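Local coordinates for protein glucose-6-phosphate dehydrogenase (Trypanosoma cruzi, PDB 5AQ1) that catalyses the NADP-dependent oxidation of glucose 6-phosphate, the reaction that opens the pentose phosphate pathway and supplies NADPH for redox balance, at residues Phe50-Asn59 / Phe90-Val101. Residues are numbered along the deposited sequence; the frame is centred on the assembly and turned at random.
Sequences FPALFQLYCN and FFTRLDERGCHV
Phe54 and Phe91 form an offset (parallel-displaced) stack. Their ring centroids lie 4.5 Å apart and the planes differ by 10°. The stack is shifted along the Phe54 side chain, so Phe54 CB sits over the centre of the Phe91 ring, 4.0 Å from its centroid, as a CH-pi contact. Phe54 CG is anti to its own backbone N (chi1 173°), which turns the ring off the helix and onto the loop. The Phe54 face turned from Phe91 carries Cys58 SG, offset toward the rim. Leu94 CD2 and Val101 CG2 close on Phe54 CZ, and Thr92 O lies at the ring edge. Phe104 of helix 101-105 also meets the Phe54 ring. Pro51 packs beside Phe90 and reaches Phe91, with Pro51 CG 4.0 Å from Phe90 CB.

A disulfide joins Cys58, at the end of helix 43-58, to Cys99 near the end of the loop, with chi3 -81°. Both segments belong to the Rossmann-type coenzyme domain. Helix 43-58 follows its first parallel strand, 33-38, and the loop leads from helix 79-87 to helix 101-105. The bound NADPH is about 10 Å from the side chain of Phe50, so the contact stands back from the cofactor.

The polar side is looser, and Thr92 there is exposed to solvent. Gln55 bends at chi2 and offers its amide to two loop residues. Its NE2 makes a weak hydrogen bond to Thr92 O, 2.8 Å away. Gln55 OE1 lies near the Arg97 guanidinium plane, facing NH2, but the modelled bond is too short and bent to be trusted in detail. Arg97 NE reaches Asn59 OD1 in a long, weak bond of 3.4 Å. The Arg97 guanidinium lies between Cys58 CB on one face and the Arg93 guanidinium on the other. Arg97 is poorly ordered, which makes this side less certain.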
loop_
_atom_site.group_PDB
_atom_site.type_symbol
_atom_site.label_atom_id
_atom_site.label_comp_id
_atom_site.label_asym_id
_atom_site.label_seq_id
_atom_site.Cartn_x
_atom_site.Cartn_y
_atom_site.Cartn_z
ATOM N N PHE B 50 20.308 -18.360 40.455
ATOM C CA PHE B 50 19.710 -18.386 41.793
ATOM C C PHE B 50 18.905 -17.120 42.117
ATOM O O PHE B 50 17.825 -17.220 42.703
ATOM C CB PHE B 50 20.772 -18.646 42.876
ATOM C CG PHE B 50 21.259 -20.069 42.921
ATOM C CD1 PHE B 50 20.403 -21.097 43.292
ATOM C CD2 PHE B 50 22.577 -20.383 42.602
ATOM C CE1 PHE B 50 20.846 -22.411 43.329
ATOM C CE2 PHE B 50 23.027 -21.692 42.644
ATOM C CZ PHE B 50 22.159 -22.709 43.006
ATOM N N PRO B 51 19.422 -15.928 41.746
ATOM C CA PRO B 51 18.640 -14.697 41.929
ATOM C C PRO B 51 17.309 -14.682 41.179
ATOM O O PRO B 51 16.313 -14.194 41.709
ATOM C CB PRO B 51 19.571 -13.608 41.393
ATOM C CG PRO B 51 20.934 -14.148 41.622
ATOM C CD PRO B 51 20.817 -15.626 41.374
ATOM N N ALA B 52 17.299 -15.207 39.957
ATOM C CA ALA B 52 16.062 -15.314 39.177
ATOM C C ALA B 52 15.067 -16.247 39.867
ATOM O O ALA B 52 13.882 -15.931 39.979
ATOM C CB ALA B 52 16.361 -15.802 37.765
ATOM N N LEU B 53 15.562 -17.392 40.328
ATOM C CA LEU B 53 14.741 -18.350 41.064
ATOM C C LEU B 53 14.167 -17.735 42.340
ATOM O O LEU B 53 13.023 -18.011 42.699
ATOM C CB LEU B 53 15.553 -19.610 41.400
ATOM C CG LEU B 53 15.948 -20.511 40.221
ATOM C CD1 LEU B 53 17.023 -21.507 40.630
ATOM C CD2 LEU B 53 14.736 -21.240 39.661
ATOM N N PHE B 54 14.961 -16.908 43.021
ATOM C CA PHE B 54 14.490 -16.195 44.214
ATOM C C PHE B 54 13.297 -15.303 43.880
ATOM O O PHE B 54 12.285 -15.325 44.583
ATOM C CB PHE B 54 15.616 -15.360 44.832
ATOM C CG PHE B 54 15.169 -14.468 45.961
ATOM C CD1 PHE B 54 14.644 -15.009 47.126
ATOM C CD2 PHE B 54 15.280 -13.089 45.862
ATOM C CE1 PHE B 54 14.236 -14.195 48.170
ATOM C CE2 PHE B 54 14.873 -12.266 46.905
ATOM C CZ PHE B 54 14.350 -12.821 48.060
ATOM N N GLN B 55 13.417 -14.531 42.803
ATOM C CA GLN B 55 12.335 -13.650 42.366
ATOM C C GLN B 55 11.080 -14.436 41.993
ATOM O O GLN B 55 9.967 -14.018 42.313
ATOM C CB GLN B 55 12.774 -12.785 41.180
ATOM C CG GLN B 55 13.860 -11.765 41.499
ATOM C CD GLN B 55 13.465 -10.815 42.612
ATOM O OE1 GLN B 55 12.300 -10.442 42.736
ATOM N NE2 GLN B 55 14.433 -10.426 43.435
ATOM N N LEU B 56 11.262 -15.569 41.318
ATOM C CA LEU B 56 10.136 -16.427 40.954
ATOM C C LEU B 56 9.445 -16.993 42.190
ATOM O O LEU B 56 8.221 -17.098 42.220
ATOM C CB LEU B 56 10.584 -17.568 40.034
ATOM C CG LEU B 56 10.989 -17.197 38.607
ATOM C CD1 LEU B 56 11.417 -18.450 37.858
ATOM C CD2 LEU B 56 9.863 -16.489 37.867
ATOM N N TYR B 57 10.228 -17.358 43.203
ATOM C CA TYR B 57 9.670 -17.829 44.467
ATOM C C TYR B 57 8.818 -16.738 45.107
ATOM O O TYR B 57 7.678 -16.984 45.488
ATOM C CB TYR B 57 10.785 -18.256 45.424
ATOM C CG TYR B 57 10.292 -18.899 46.705
ATOM C CD1 TYR B 57 9.841 -20.216 46.715
ATOM C CD2 TYR B 57 10.290 -18.194 47.914
ATOM C CE1 TYR B 57 9.392 -20.815 47.881
ATOM C CE2 TYR B 57 9.845 -18.785 49.089
ATOM C CZ TYR B 57 9.397 -20.095 49.068
ATOM O OH TYR B 57 8.952 -20.696 50.224
ATOM N N CYS B 58 9.374 -15.530 45.196
ATOM C CA CYS B 58 8.703 -14.401 45.845
ATOM C C CYS B 58 7.410 -13.960 45.166
ATOM O O CYS B 58 6.511 -13.441 45.828
ATOM C CB CYS B 58 9.645 -13.202 45.932
ATOM S SG CYS B 58 11.023 -13.413 47.081
ATOM N N ASN B 59 7.318 -14.152 43.854
ATOM C CA ASN B 59 6.122 -13.774 43.104
ATOM C C ASN B 59 5.089 -14.895 43.020
ATOM O O ASN B 59 4.118 -14.786 42.274
ATOM C CB ASN B 59 6.502 -13.311 41.693
ATOM C CG ASN B 59 7.439 -12.109 41.698
ATOM O OD1 ASN B 59 7.527 -11.373 42.681
ATOM N ND2 ASN B 59 8.141 -11.908 40.590
ATOM N N PHE B 90 23.619 -11.752 46.087
ATOM C CA PHE B 90 23.230 -11.328 44.738
ATOM C C PHE B 90 21.720 -11.163 44.538
ATOM O O PHE B 90 21.278 -10.838 43.434
ATOM C CB PHE B 90 23.784 -12.310 43.705
ATOM C CG PHE B 90 25.284 -12.362 43.667
ATOM C CD1 PHE B 90 25.979 -13.250 44.475
ATOM C CD2 PHE B 90 26.001 -11.524 42.824
ATOM C CE1 PHE B 90 27.363 -13.301 44.443
ATOM C CE2 PHE B 90 27.385 -11.571 42.788
ATOM C CZ PHE B 90 28.067 -12.461 43.598
ATOM N N PHE B 91 20.930 -11.369 45.590
ATOM C CA PHE B 91 19.484 -11.163 45.503
ATOM C C PHE B 91 19.170 -9.673 45.561
ATOM O O PHE B 91 19.807 -8.921 46.303
ATOM C CB PHE B 91 18.733 -11.882 46.636
ATOM C CG PHE B 91 18.926 -13.379 46.673
ATOM C CD1 PHE B 91 19.535 -14.074 45.625
ATOM C CD2 PHE B 91 18.453 -14.105 47.761
ATOM C CE1 PHE B 91 19.693 -15.449 45.687
ATOM C CE2 PHE B 91 18.606 -15.478 47.823
ATOM C CZ PHE B 91 19.225 -16.152 46.786
ATOM N N THR B 92 18.175 -9.257 44.786
ATOM C CA THR B 92 17.771 -7.857 44.719
ATOM C C THR B 92 16.318 -7.711 45.156
ATOM O O THR B 92 15.617 -8.709 45.354
ATOM C CB THR B 92 17.938 -7.288 43.293
ATOM O OG1 THR B 92 16.987 -7.892 42.407
ATOM C CG2 THR B 92 19.356 -7.533 42.779
ATOM N N ARG B 93 15.884 -6.460 45.309
ATOM C CA ARG B 93 14.517 -6.126 45.710
ATOM C C ARG B 93 14.138 -6.773 47.045
ATOM O O ARG B 93 12.979 -7.134 47.274
ATOM C CB ARG B 93 13.535 -6.537 44.602
ATOM C CG ARG B 93 13.893 -6.042 43.193
ATOM C CD ARG B 93 12.708 -5.449 42.453
ATOM N NE ARG B 93 11.454 -6.165 42.632
ATOM C CZ ARG B 93 10.390 -5.708 43.301
ATOM N NH1 ARG B 93 10.386 -4.529 43.929
ATOM N NH2 ARG B 93 9.306 -6.463 43.356
ATOM N N LEU B 94 15.129 -6.888 47.925
ATOM C CA LEU B 94 14.961 -7.511 49.232
ATOM C C LEU B 94 14.024 -6.691 50.113
ATOM O O LEU B 94 13.110 -7.231 50.739
ATOM C CB LEU B 94 16.325 -7.666 49.918
ATOM C CG LEU B 94 17.232 -8.768 49.366
ATOM C CD1 LEU B 94 18.697 -8.486 49.663
ATOM C CD2 LEU B 94 16.821 -10.116 49.932
ATOM N N ASP B 95 14.254 -5.382 50.149
ATOM C CA ASP B 95 13.449 -4.482 50.969
ATOM C C ASP B 95 12.091 -4.168 50.340
ATOM O O ASP B 95 11.149 -3.881 51.063
ATOM C CB ASP B 95 14.205 -3.183 51.258
ATOM C CG ASP B 95 15.467 -3.404 52.075
ATOM O OD1 ASP B 95 15.683 -4.523 52.592
ATOM O OD2 ASP B 95 16.249 -2.446 52.203
ATOM N N GLU B 96 11.975 -4.248 49.012
ATOM C CA GLU B 96 10.788 -3.723 48.325
ATOM C C GLU B 96 9.510 -4.504 48.666
ATOM O O GLU B 96 8.460 -3.910 48.930
ATOM C CB GLU B 96 11.019 -3.697 46.811
ATOM C CG GLU B 96 12.136 -2.729 46.372
ATOM C CD GLU B 96 11.713 -1.275 46.412
ATOM O OE1 GLU B 96 10.869 -0.898 45.576
ATOM O OE2 GLU B 96 12.226 -0.508 47.261
ATOM N N ARG B 97 9.616 -5.829 48.652
ATOM C CA ARG B 97 8.553 -6.724 49.116
ATOM C C ARG B 97 8.923 -7.308 50.473
ATOM O O ARG B 97 10.097 -7.357 50.814
ATOM C CB ARG B 97 8.364 -7.852 48.114
ATOM C CG ARG B 97 7.669 -7.401 46.843
ATOM C CD ARG B 97 7.344 -8.553 45.887
ATOM N NE ARG B 97 8.348 -8.947 44.864
ATOM C CZ ARG B 97 9.675 -9.090 44.997
ATOM N NH1 ARG B 97 10.324 -8.863 46.123
ATOM N NH2 ARG B 97 10.388 -9.467 43.935
ATOM N N GLY B 98 7.930 -7.745 51.245
ATOM C CA GLY B 98 8.192 -8.511 52.469
ATOM C C GLY B 98 8.324 -9.997 52.176
ATOM O O GLY B 98 7.626 -10.817 52.774
ATOM N N CYS B 99 9.220 -10.341 51.249
ATOM C CA CYS B 99 9.476 -11.736 50.896
ATOM C C CYS B 99 10.655 -12.225 51.720
ATOM O O CYS B 99 11.733 -11.629 51.676
ATOM C CB CYS B 99 9.787 -11.892 49.405
ATOM S SG CYS B 99 10.143 -13.597 48.909
ATOM N N HIS B 100 10.450 -13.309 52.465
ATOM C CA HIS B 100 11.467 -13.816 53.378
ATOM C C HIS B 100 12.530 -14.612 52.626
ATOM O O HIS B 100 12.213 -15.494 51.824
ATOM C CB HIS B 100 10.824 -14.669 54.478
ATOM C CG HIS B 100 11.749 -15.007 55.609
ATOM N ND1 HIS B 100 12.677 -14.116 56.108
ATOM C CD2 HIS B 100 11.870 -16.131 56.354
ATOM C CE1 HIS B 100 13.339 -14.683 57.100
ATOM N NE2 HIS B 100 12.868 -15.905 57.271
ATOM N N VAL B 101 13.791 -14.287 52.898
ATOM C CA VAL B 101 14.934 -14.900 52.221
ATOM C C VAL B 101 15.179 -16.314 52.738
ATOM O O VAL B 101 15.470 -17.217 51.957
ATOM C CB VAL B 101 16.220 -14.058 52.411
ATOM C CG1 VAL B 101 17.412 -14.716 51.724
ATOM C CG2 VAL B 101 16.021 -12.647 51.878
#